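Local coordinates for protein putative acetyltransferase Ta0821 (Thermoplasma acidophilum DSM 1728, PDB 3C26) that probably transfers an acyl group, as a putative acetyltransferase of the GNAT family whose own substrate is not established, at residues Tyr168-Trp179 with Ile215-Asp223; Ala40-Tyr48 with Asn236-Arg244. All coordinates share one frame; numbering follows the deposited sequence.

In the fold
Contact 2 lies nearer the middle of the chain and is partly buried, whereas contact 1, farther from the centre, is mostly buried. Both rest on neighbouring, hydrogen-bonded strands: strand 214-221 carries half of contact 1, strand 237-243 half of contact 2, and a probable hydrogen bond from Val219 N to Tyr242 O (2.7 Å) ties them. Along the sequence, contact 1 is nested within the loop that contact 2 closes. Their chemistry follows their place: aromatic rings, an amide and two carboxylates fill contact 1, while contact 2 pairs hydroxyls inside and sets a partly exposed arginine against a backbone carbonyl. The stacked rings of Tyr48 and Trp179 also join the two.

Contact 1. Residues Tyr168-Trp179 with Ile215-Asp223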
loop_
_atom_site.group_PDB
_atom_site.type_symbol
_atom_site.label_atom_id
_atom_site.label_comp_id
_atom_site.label_asym_id
_atom_site.label_seq_id
_atom_site.Cartn_x
_atom_site.Cartn_y
_atom_site.Cartn_z
ATOM N N TYR A 168 -19.656 25.994 11.227
ATOM C CA TYR A 168 -19.741 24.565 10.980
ATOM C C TYR A 168 -21.098 24.053 11.419
ATOM O O TYR A 168 -21.415 23.976 12.620
ATOM C CB TYR A 168 -18.691 23.802 11.747
ATOM C CG TYR A 168 -18.737 22.317 11.532
ATOM C CD1 TYR A 168 -18.742 21.790 10.261
ATOM C CD2 TYR A 168 -18.723 21.437 12.606
ATOM C CE1 TYR A 168 -18.751 20.461 10.064
ATOM C CE2 TYR A 168 -18.694 20.074 12.411
ATOM C CZ TYR A 168 -18.750 19.590 11.139
ATOM O OH TYR A 168 -18.731 18.220 10.896
ATOM N N ALA A 169 -21.866 23.691 10.411
ATOM C CA ALA A 169 -23.245 23.220 10.575
ATOM C C ALA A 169 -23.279 21.704 10.569
ATOM O O ALA A 169 -24.311 21.082 10.729
ATOM C CB ALA A 169 -24.141 23.811 9.446
ATOM N N GLY A 170 -22.115 21.132 10.378
ATOM C CA GLY A 170 -21.921 19.694 10.329
ATOM C C GLY A 170 -22.090 19.033 11.690
ATOM O O GLY A 170 -22.247 19.700 12.722
ATOM N N ARG A 171 -21.928 17.717 11.657
ATOM C CA ARG A 171 -22.320 16.832 12.727
ATOM C C ARG A 171 -21.206 16.115 13.422
ATOM O O ARG A 171 -21.446 15.320 14.344
ATOM C CB ARG A 171 -23.281 15.784 12.130
ATOM C CG ARG A 171 -24.692 16.282 11.852
ATOM C CD ARG A 171 -25.625 15.969 13.005
ATOM N NE ARG A 171 -25.226 16.654 14.240
ATOM C CZ ARG A 171 -25.281 17.972 14.415
ATOM N NH1 ARG A 171 -25.676 18.763 13.436
ATOM N NH2 ARG A 171 -24.923 18.507 15.555
ATOM N N TRP A 172 -19.986 16.353 12.956
ATOM C CA TRP A 172 -18.824 15.787 13.613
ATOM C C TRP A 172 -18.319 16.753 14.678
ATOM O O TRP A 172 -18.465 17.976 14.541
ATOM C CB TRP A 172 -17.714 15.533 12.624
ATOM C CG TRP A 172 -18.097 14.497 11.719
ATOM C CD1 TRP A 172 -18.659 14.646 10.483
ATOM C CD2 TRP A 172 -18.078 13.122 11.993
ATOM N NE1 TRP A 172 -18.937 13.431 9.961
ATOM C CE2 TRP A 172 -18.578 12.471 10.872
ATOM C CE3 TRP A 172 -17.637 12.358 13.077
ATOM C CZ2 TRP A 172 -18.670 11.092 10.802
ATOM C CZ3 TRP A 172 -17.705 10.995 12.981
ATOM C CH2 TRP A 172 -18.242 10.382 11.873
ATOM N N ARG A 173 -17.810 16.186 15.764
ATOM C CA ARG A 173 -17.260 16.959 16.875
ATOM C C ARG A 173 -15.853 16.607 17.217
ATOM O O ARG A 173 -15.306 17.166 18.135
ATOM C CB ARG A 173 -18.055 16.750 18.138
ATOM C CG ARG A 173 -18.824 17.906 18.549
ATOM C CD ARG A 173 -19.807 18.216 17.545
ATOM N NE ARG A 173 -20.329 19.557 17.739
ATOM C CZ ARG A 173 -21.018 20.195 16.821
ATOM N NH1 ARG A 173 -21.254 19.615 15.627
ATOM N NH2 ARG A 173 -21.446 21.415 17.094
ATOM N N CYS A 174 -15.324 15.588 16.560
ATOM C CA CYS A 174 -13.881 15.244 16.706
ATOM C C CYS A 174 -13.320 15.349 15.341
ATOM O O CYS A 174 -13.964 14.937 14.378
ATOM C CB CYS A 174 -13.624 13.864 17.277
ATOM S SG CYS A 174 -14.399 13.587 18.835
ATOM N N PHE A 175 -12.132 15.938 15.284
ATOM C CA PHE A 175 -11.448 16.293 14.054
ATOM C C PHE A 175 -9.954 16.130 14.135
ATOM O O PHE A 175 -9.364 16.212 15.184
ATOM C CB PHE A 175 -11.586 17.812 13.766
ATOM C CG PHE A 175 -12.915 18.402 14.085
ATOM C CD1 PHE A 175 -13.183 18.885 15.358
ATOM C CD2 PHE A 175 -13.867 18.564 13.080
ATOM C CE1 PHE A 175 -14.382 19.437 15.646
ATOM C CE2 PHE A 175 -15.092 19.131 13.366
ATOM C CZ PHE A 175 -15.349 19.566 14.649
ATOM N N PHE A 176 -9.362 15.931 12.969
ATOM C CA PHE A 176 -7.911 15.935 12.806
ATOM C C PHE A 176 -7.540 17.356 12.523
ATOM O O PHE A 176 -7.994 17.934 11.544
ATOM C CB PHE A 176 -7.419 15.038 11.668
ATOM C CG PHE A 176 -6.581 13.890 12.120
ATOM C CD1 PHE A 176 -5.521 14.086 12.986
ATOM C CD2 PHE A 176 -6.796 12.624 11.631
ATOM C CE1 PHE A 176 -4.703 13.047 13.397
ATOM C CE2 PHE A 176 -5.984 11.569 12.041
ATOM C CZ PHE A 176 -4.922 11.806 12.928
ATOM N N ILE A 177 -6.782 17.949 13.431
ATOM C CA ILE A 177 -6.259 19.260 13.213
ATOM C C ILE A 177 -4.761 19.263 13.523
ATOM O O ILE A 177 -4.333 18.879 14.614
ATOM C CB ILE A 177 -6.968 20.284 14.050
ATOM C CG1 ILE A 177 -8.466 20.310 13.687
ATOM C CG2 ILE A 177 -6.396 21.672 13.821
ATOM C CD1 ILE A 177 -9.199 21.460 14.331
ATOM N N ASP A 178 -3.973 19.701 12.560
ATOM C CA ASP A 178 -2.506 19.721 12.754
ATOM C C ASP A 178 -2.014 18.432 13.401
ATOM O O ASP A 178 -1.320 18.443 14.417
ATOM C CB ASP A 178 -2.088 20.915 13.603
ATOM C CG ASP A 178 -0.559 21.057 13.744
ATOM O OD1 ASP A 178 0.169 20.677 12.841
ATOM O OD2 ASP A 178 -0.092 21.593 14.764
ATOM N N TRP A 179 -2.440 17.316 12.819
ATOM C CA TRP A 179 -2.020 15.941 13.200
ATOM C C TRP A 179 -2.388 15.477 14.605
ATOM O O TRP A 179 -1.809 14.529 15.151
ATOM C CB TRP A 179 -0.517 15.719 12.962
ATOM C CG TRP A 179 -0.137 15.803 11.536
ATOM C CD1 TRP A 179 0.188 16.954 10.849
ATOM C CD2 TRP A 179 -0.075 14.737 10.571
ATOM N NE1 TRP A 179 0.432 16.655 9.551
ATOM C CE2 TRP A 179 0.317 15.310 9.349
ATOM C CE3 TRP A 179 -0.324 13.363 10.621
ATOM C CZ2 TRP A 179 0.475 14.563 8.179
ATOM C CZ3 TRP A 179 -0.148 12.621 9.452
ATOM C CH2 TRP A 179 0.231 13.233 8.254
ATOM N N ILE A 215 1.174 19.748 -0.207
ATOM C CA ILE A 215 0.091 20.162 0.678
ATOM C C ILE A 215 -0.660 18.953 1.142
ATOM O O ILE A 215 -0.921 18.028 0.373
ATOM C CB ILE A 215 -0.950 21.110 -0.019
ATOM C CG1 ILE A 215 -0.267 22.275 -0.734
ATOM C CG2 ILE A 215 -1.987 21.654 0.979
ATOM C CD1 ILE A 215 -1.175 23.009 -1.728
ATOM N N ASP A 216 -0.908 18.924 2.447
ATOM C CA ASP A 216 -1.735 17.908 3.046
ATOM C C ASP A 216 -3.075 18.546 3.427
ATOM O O ASP A 216 -3.103 19.665 3.939
ATOM C CB ASP A 216 -1.090 17.352 4.350
ATOM C CG ASP A 216 0.239 16.604 4.129
ATOM O OD1 ASP A 216 0.417 15.893 3.128
ATOM O OD2 ASP A 216 1.120 16.707 5.000
ATOM N N LEU A 217 -4.163 17.826 3.141
ATOM C CA LEU A 217 -5.513 18.212 3.488
ATOM C C LEU A 217 -6.201 17.103 4.224
ATOM O O LEU A 217 -6.243 15.974 3.761
ATOM C CB LEU A 217 -6.345 18.633 2.232
ATOM C CG LEU A 217 -5.638 19.723 1.379
ATOM C CD1 LEU A 217 -4.810 19.126 0.240
ATOM C CD2 LEU A 217 -6.667 20.723 0.819
ATOM N N PHE A 218 -6.713 17.427 5.396
ATOM C CA PHE A 218 -7.483 16.505 6.201
ATOM C C PHE A 218 -8.968 16.835 6.102
ATOM O O PHE A 218 -9.461 17.831 6.640
ATOM C CB PHE A 218 -7.060 16.570 7.653
ATOM C CG PHE A 218 -5.775 15.941 7.924
ATOM C CD1 PHE A 218 -4.590 16.536 7.521
ATOM C CD2 PHE A 218 -5.726 14.697 8.541
ATOM C CE1 PHE A 218 -3.383 15.930 7.779
ATOM C CE2 PHE A 218 -4.495 14.081 8.823
ATOM C CZ PHE A 218 -3.342 14.682 8.425
ATOM N N VAL A 219 -9.695 15.969 5.428
ATOM C CA VAL A 219 -11.114 16.208 5.189
ATOM C C VAL A 219 -11.895 15.555 6.290
ATOM O O VAL A 219 -12.144 14.355 6.284
ATOM C CB VAL A 219 -11.545 15.704 3.836
ATOM C CG1 VAL A 219 -13.029 16.105 3.526
ATOM C CG2 VAL A 219 -10.609 16.279 2.804
ATOM N N ASN A 220 -12.269 16.397 7.238
ATOM C CA ASN A 220 -13.037 16.001 8.433
ATOM C C ASN A 220 -14.543 15.907 8.209
ATOM O O ASN A 220 -15.255 15.209 8.929
ATOM C CB ASN A 220 -12.750 16.980 9.565
ATOM C CG ASN A 220 -11.324 16.834 10.117
ATOM O OD1 ASN A 220 -10.951 15.756 10.560
ATOM N ND2 ASN A 220 -10.535 17.909 10.072
ATOM N N ASP A 221 -15.006 16.669 7.231
ATOM C CA ASP A 221 -16.410 16.718 6.834
ATOM C C ASP A 221 -16.570 17.437 5.502
ATOM O O ASP A 221 -15.798 18.325 5.126
ATOM C CB ASP A 221 -17.311 17.384 7.896
ATOM C CG ASP A 221 -18.802 16.951 7.764
ATOM O OD1 ASP A 221 -19.148 16.236 6.770
ATOM O OD2 ASP A 221 -19.583 17.286 8.687
ATOM N N SER A 222 -17.569 16.989 4.769
ATOM C CA SER A 222 -17.911 17.608 3.486
ATOM C C SER A 222 -19.252 17.097 2.994
ATOM O O SER A 222 -19.553 15.933 3.196
ATOM C CB SER A 222 -16.855 17.320 2.417
ATOM O OG SER A 222 -17.314 17.860 1.186
ATOM N N ASP A 223 -20.049 17.950 2.362
ATOM C CA ASP A 223 -21.305 17.470 1.804
ATOM C C ASP A 223 -21.027 16.826 0.475
ATOM O O ASP A 223 -21.853 16.095 -0.025
ATOM C CB ASP A 223 -22.359 18.582 1.652
HETATM O O HOH W 1 -22.103 16.551 9.010
HETATM O O HOH W 2 1.330 18.399 7.225
#
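The segment 168-179 lies across one face of strand 214-221 in a buried, side-chain-mediated contact: strand 174-177 runs antiparallel to it (169°), but the axes of the two strands approach only to 7.0 Å, so side chains rather than backbone pairing bridge the gap. Asn220 shows this most plainly. Its amide reads both polar groups of Phe176, OD1 accepting from Phe176 N at 2.9 Å in a nearly straight bond (171°) from above the carbonyl plane, and ND2 donating to Phe176 O at 2.9 Å; Tyr146 OH supplies OD1 with a second donor. Toward the start of strand 214-221, Phe218 joins Phe176 and Trp179 in an aromatic cluster. Phe218 directs its edge at the indole in a T-shaped pair, CZ lying 3.6 Å above the ring plane, over its centre, while Phe176 meets the Phe218 ring obliquely, Phe176 CB against Phe218 CD2. With CG anti to its carbonyl carbon (chi1 -64°), Trp179 also lets NE1 reach a water that donates to Asp216 OD2, whose partner oxygen OD1 is bonded to Thr44.

At the other end, at a classic beta bulge where Asn220 and Asp221 both face Phe205, Tyr168 OH donates to the anti lone pair of Asp221 OD2 at 2.5 Å and accepts from Trp172 N. A water bridges OD2 to Arg171 N, and Trp172 sets CD1 at 3.3 Å from the same oxygen. Two donors thus grip OD2, an environment likely to favour the ionised carboxylate, while the amide of Asn220, held at both its oxygen and its nitrogen, is probably fixed against rotation.

Contact 2. Residues Ala40-Tyr48 with Asn236-Arg244; sequences ADTGTMDDY and NGRITFYVR
Thr44 OG1 and Tyr242 OH share a 2.6 Å hydrogen bond, and Arg238 NH2 donates to Asp41 O at 2.7 Å (147°); together they join the turn before helix 45-58, within the GNAT family region, to strand 237-243. The Asp41 carbonyl belongs to a type I beta turn from Ala40 to Gly43, and it takes a second, weak bond from Arg238 NH1. Arg238 spans the distance with an extended chain, CG anti to the backbone N (chi1 -175°), which delivers the guanidinium to the turn. A lysine in its place would probably lose the paired grip on Asp41 O and leave the methyl of Thr44 without its flat partner.

Thr44 sits at the N-cap position, yet its hydroxyl makes no capping bond: besides Tyr242 it bonds Asp216 OD1. The hydroxyl reaches the tyrosine near the plane of the ring, at its edge, while the ring itself stacks with Phe218. With OG1 between the backbone N and the carbonyl carbon (chi1 67°), CG2 is left facing Arg238 and Thr240. Farther out, Asp47 OD2 stands 4.4 Å from Arg238 NH1, well out of the guanidinium plane, so the two can interact through charge alone. Packing completes the contact: Thr44 CG2 passes Thr240 OG1 at 3.6 Å and rests over the centre of the Arg238 guanidinium, 3.7 Å above its plane.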
loop_
_atom_site.group_PDB
_atom_site.type_symbol
_atom_site.label_atom_id
_atom_site.label_comp_id
_atom_site.label_asym_id
_atom_site.label_seq_id
_atom_site.Cartn_x
_atom_site.Cartn_y
_atom_site.Cartn_z
ATOM N N ALA A 40 6.192 3.768 3.949
ATOM C CA ALA A 40 6.216 5.083 4.613
ATOM C C ALA A 40 6.101 6.216 3.579
ATOM O O ALA A 40 5.536 7.276 3.865
ATOM C CB ALA A 40 7.505 5.249 5.473
ATOM N N ASP A 41 6.626 5.944 2.387
ATOM C CA ASP A 41 6.603 6.895 1.258
ATOM C C ASP A 41 5.207 7.121 0.721
ATOM O O ASP A 41 4.958 8.100 0.054
ATOM C CB ASP A 41 7.500 6.423 0.117
ATOM C CG ASP A 41 8.977 6.567 0.444
ATOM O OD1 ASP A 41 9.285 7.307 1.392
ATOM O OD2 ASP A 41 9.836 5.924 -0.226
ATOM N N THR A 42 4.285 6.229 1.045
ATOM C CA THR A 42 2.902 6.304 0.547
ATOM C C THR A 42 2.023 7.245 1.409
ATOM O O THR A 42 0.817 7.386 1.178
ATOM C CB THR A 42 2.237 4.906 0.378
ATOM O OG1 THR A 42 1.987 4.319 1.644
ATOM C CG2 THR A 42 3.080 3.978 -0.491
ATOM N N GLY A 43 2.667 7.856 2.406
ATOM C CA GLY A 43 2.072 8.823 3.305
ATOM C C GLY A 43 3.012 9.943 3.630
ATOM O O GLY A 43 4.172 9.948 3.176
ATOM N N THR A 44 2.555 10.888 4.457
ATOM C CA THR A 44 3.336 12.095 4.698
ATOM C C THR A 44 3.564 12.424 6.151
ATOM O O THR A 44 4.117 13.461 6.492
ATOM C CB THR A 44 2.708 13.306 3.981
ATOM O OG1 THR A 44 1.451 13.617 4.574
ATOM C CG2 THR A 44 2.530 13.039 2.495
HETATM N N MSE A 45 3.188 11.499 7.021
HETATM C CA MSE A 45 3.407 11.706 8.438
HETATM C C MSE A 45 4.893 11.852 8.778
HETATM O O MSE A 45 5.266 12.625 9.641
HETATM C CB MSE A 45 2.831 10.570 9.266
HETATM C CG MSE A 45 2.761 10.903 10.721
HETATM SE SE MSE A 45 1.521 9.789 11.762
HETATM C CE MSE A 45 2.362 8.047 11.561
ATOM N N ASP A 46 5.731 11.111 8.079
ATOM C CA ASP A 46 7.182 11.136 8.342
ATOM C C ASP A 46 7.778 12.469 7.993
ATOM O O ASP A 46 8.652 12.966 8.699
ATOM C CB ASP A 46 7.964 10.009 7.607
ATOM C CG ASP A 46 7.930 8.672 8.361
ATOM O OD1 ASP A 46 8.806 8.451 9.216
ATOM O OD2 ASP A 46 6.999 7.863 8.162
ATOM N N ASP A 47 7.291 13.049 6.909
ATOM C CA ASP A 47 7.789 14.326 6.441
ATOM C C ASP A 47 7.322 15.431 7.372
ATOM O O ASP A 47 8.001 16.448 7.536
ATOM C CB ASP A 47 7.267 14.659 5.037
ATOM C CG ASP A 47 7.707 13.642 3.976
ATOM O OD1 ASP A 47 8.909 13.410 3.778
ATOM O OD2 ASP A 47 6.822 13.061 3.373
ATOM N N TYR A 48 6.116 15.260 7.903
ATOM C CA TYR A 48 5.557 16.200 8.875
ATOM C C TYR A 48 6.461 16.211 10.098
ATOM O O TYR A 48 6.953 17.230 10.520
ATOM C CB TYR A 48 4.128 15.823 9.337
ATOM C CG TYR A 48 3.667 16.709 10.512
ATOM C CD1 TYR A 48 3.383 18.060 10.333
ATOM C CD2 TYR A 48 3.538 16.198 11.794
ATOM C CE1 TYR A 48 2.979 18.869 11.389
ATOM C CE2 TYR A 48 3.124 16.987 12.845
ATOM C CZ TYR A 48 2.861 18.319 12.650
ATOM O OH TYR A 48 2.444 19.089 13.714
ATOM N N ASN A 236 -0.168 22.369 -6.956
ATOM C CA ASN A 236 1.219 22.019 -7.240
ATOM C C ASN A 236 1.965 21.208 -6.162
ATOM O O ASN A 236 1.930 21.494 -4.957
ATOM C CB ASN A 236 2.010 23.281 -7.572
ATOM C CG ASN A 236 2.862 23.105 -8.758
ATOM O OD1 ASN A 236 2.467 22.421 -9.708
ATOM N ND2 ASN A 236 4.042 23.719 -8.745
ATOM N N GLY A 237 2.672 20.202 -6.664
ATOM C CA GLY A 237 3.466 19.302 -5.852
ATOM C C GLY A 237 2.684 18.110 -5.393
ATOM O O GLY A 237 1.690 17.719 -6.008
ATOM N N ARG A 238 3.130 17.518 -4.288
ATOM C CA ARG A 238 2.432 16.379 -3.778
ATOM C C ARG A 238 1.189 16.793 -2.969
ATOM O O ARG A 238 1.285 17.453 -1.929
ATOM C CB ARG A 238 3.333 15.518 -2.928
ATOM C CG ARG A 238 2.642 14.205 -2.461
ATOM C CD ARG A 238 3.612 13.431 -1.548
ATOM N NE ARG A 238 3.065 12.130 -1.172
ATOM C CZ ARG A 238 3.746 11.151 -0.573
ATOM N NH1 ARG A 238 5.023 11.310 -0.247
ATOM N NH2 ARG A 238 3.136 10.011 -0.297
ATOM N N ILE A 239 0.026 16.402 -3.482
ATOM C CA ILE A 239 -1.259 16.721 -2.829
ATOM C C ILE A 239 -1.870 15.459 -2.257
ATOM O O ILE A 239 -2.209 14.526 -2.991
ATOM C CB ILE A 239 -2.301 17.411 -3.774
ATOM C CG1 ILE A 239 -1.668 18.574 -4.518
ATOM C CG2 ILE A 239 -3.497 17.919 -2.972
ATOM C CD1 ILE A 239 -0.922 19.562 -3.606
ATOM N N THR A 240 -2.013 15.455 -0.935
ATOM C CA THR A 240 -2.504 14.294 -0.179
ATOM C C THR A 240 -3.702 14.653 0.693
ATOM O O THR A 240 -3.675 15.587 1.540
ATOM C CB THR A 240 -1.392 13.670 0.749
ATOM O OG1 THR A 240 -0.121 13.558 0.046
ATOM C CG2 THR A 240 -1.812 12.290 1.312
ATOM N N PHE A 241 -4.752 13.879 0.462
ATOM C CA PHE A 241 -5.987 13.990 1.217
ATOM C C PHE A 241 -6.107 12.834 2.139
ATOM O O PHE A 241 -5.986 11.684 1.735
ATOM C CB PHE A 241 -7.208 13.979 0.311
ATOM C CG PHE A 241 -7.233 15.098 -0.685
ATOM C CD1 PHE A 241 -6.549 14.977 -1.887
ATOM C CD2 PHE A 241 -7.921 16.284 -0.426
ATOM C CE1 PHE A 241 -6.562 15.983 -2.807
ATOM C CE2 PHE A 241 -7.931 17.303 -1.368
ATOM C CZ PHE A 241 -7.269 17.152 -2.549
ATOM N N TYR A 242 -6.345 13.194 3.403
ATOM C CA TYR A 242 -6.675 12.248 4.461
ATOM C C TYR A 242 -8.142 12.483 4.711
ATOM O O TYR A 242 -8.532 13.524 5.207
ATOM C CB TYR A 242 -5.843 12.517 5.692
ATOM C CG TYR A 242 -4.345 12.332 5.504
ATOM C CD1 TYR A 242 -3.540 13.346 5.014
ATOM C CD2 TYR A 242 -3.748 11.159 5.864
ATOM C CE1 TYR A 242 -2.197 13.186 4.899
ATOM C CE2 TYR A 242 -2.389 10.982 5.764
ATOM C CZ TYR A 242 -1.614 11.988 5.267
ATOM O OH TYR A 242 -0.266 11.759 5.117
ATOM N N VAL A 243 -8.953 11.522 4.306
ATOM C CA VAL A 243 -10.411 11.674 4.290
ATOM C C VAL A 243 -11.097 10.770 5.288
ATOM O O VAL A 243 -10.806 9.612 5.366
ATOM C CB VAL A 243 -10.983 11.427 2.869
ATOM C CG1 VAL A 243 -12.482 11.714 2.821
ATOM C CG2 VAL A 243 -10.284 12.308 1.845
ATOM N N ARG A 244 -11.980 11.353 6.094
ATOM C CA ARG A 244 -12.648 10.596 7.114
ATOM C C ARG A 244 -13.388 9.426 6.466
ATOM O O ARG A 244 -14.071 9.579 5.467
ATOM C CB ARG A 244 -13.580 11.473 7.977
ATOM C CG ARG A 244 -14.143 10.694 9.200
ATOM C CD ARG A 244 -15.303 11.399 9.844
ATOM N NE ARG A 244 -15.000 12.736 10.344
ATOM C CZ ARG A 244 -14.542 13.033 11.556
ATOM N NH1 ARG A 244 -14.244 12.104 12.422
ATOM N NH2 ARG A 244 -14.354 14.291 11.877
HETATM O O HOH W 3 7.717 10.194 0.319
#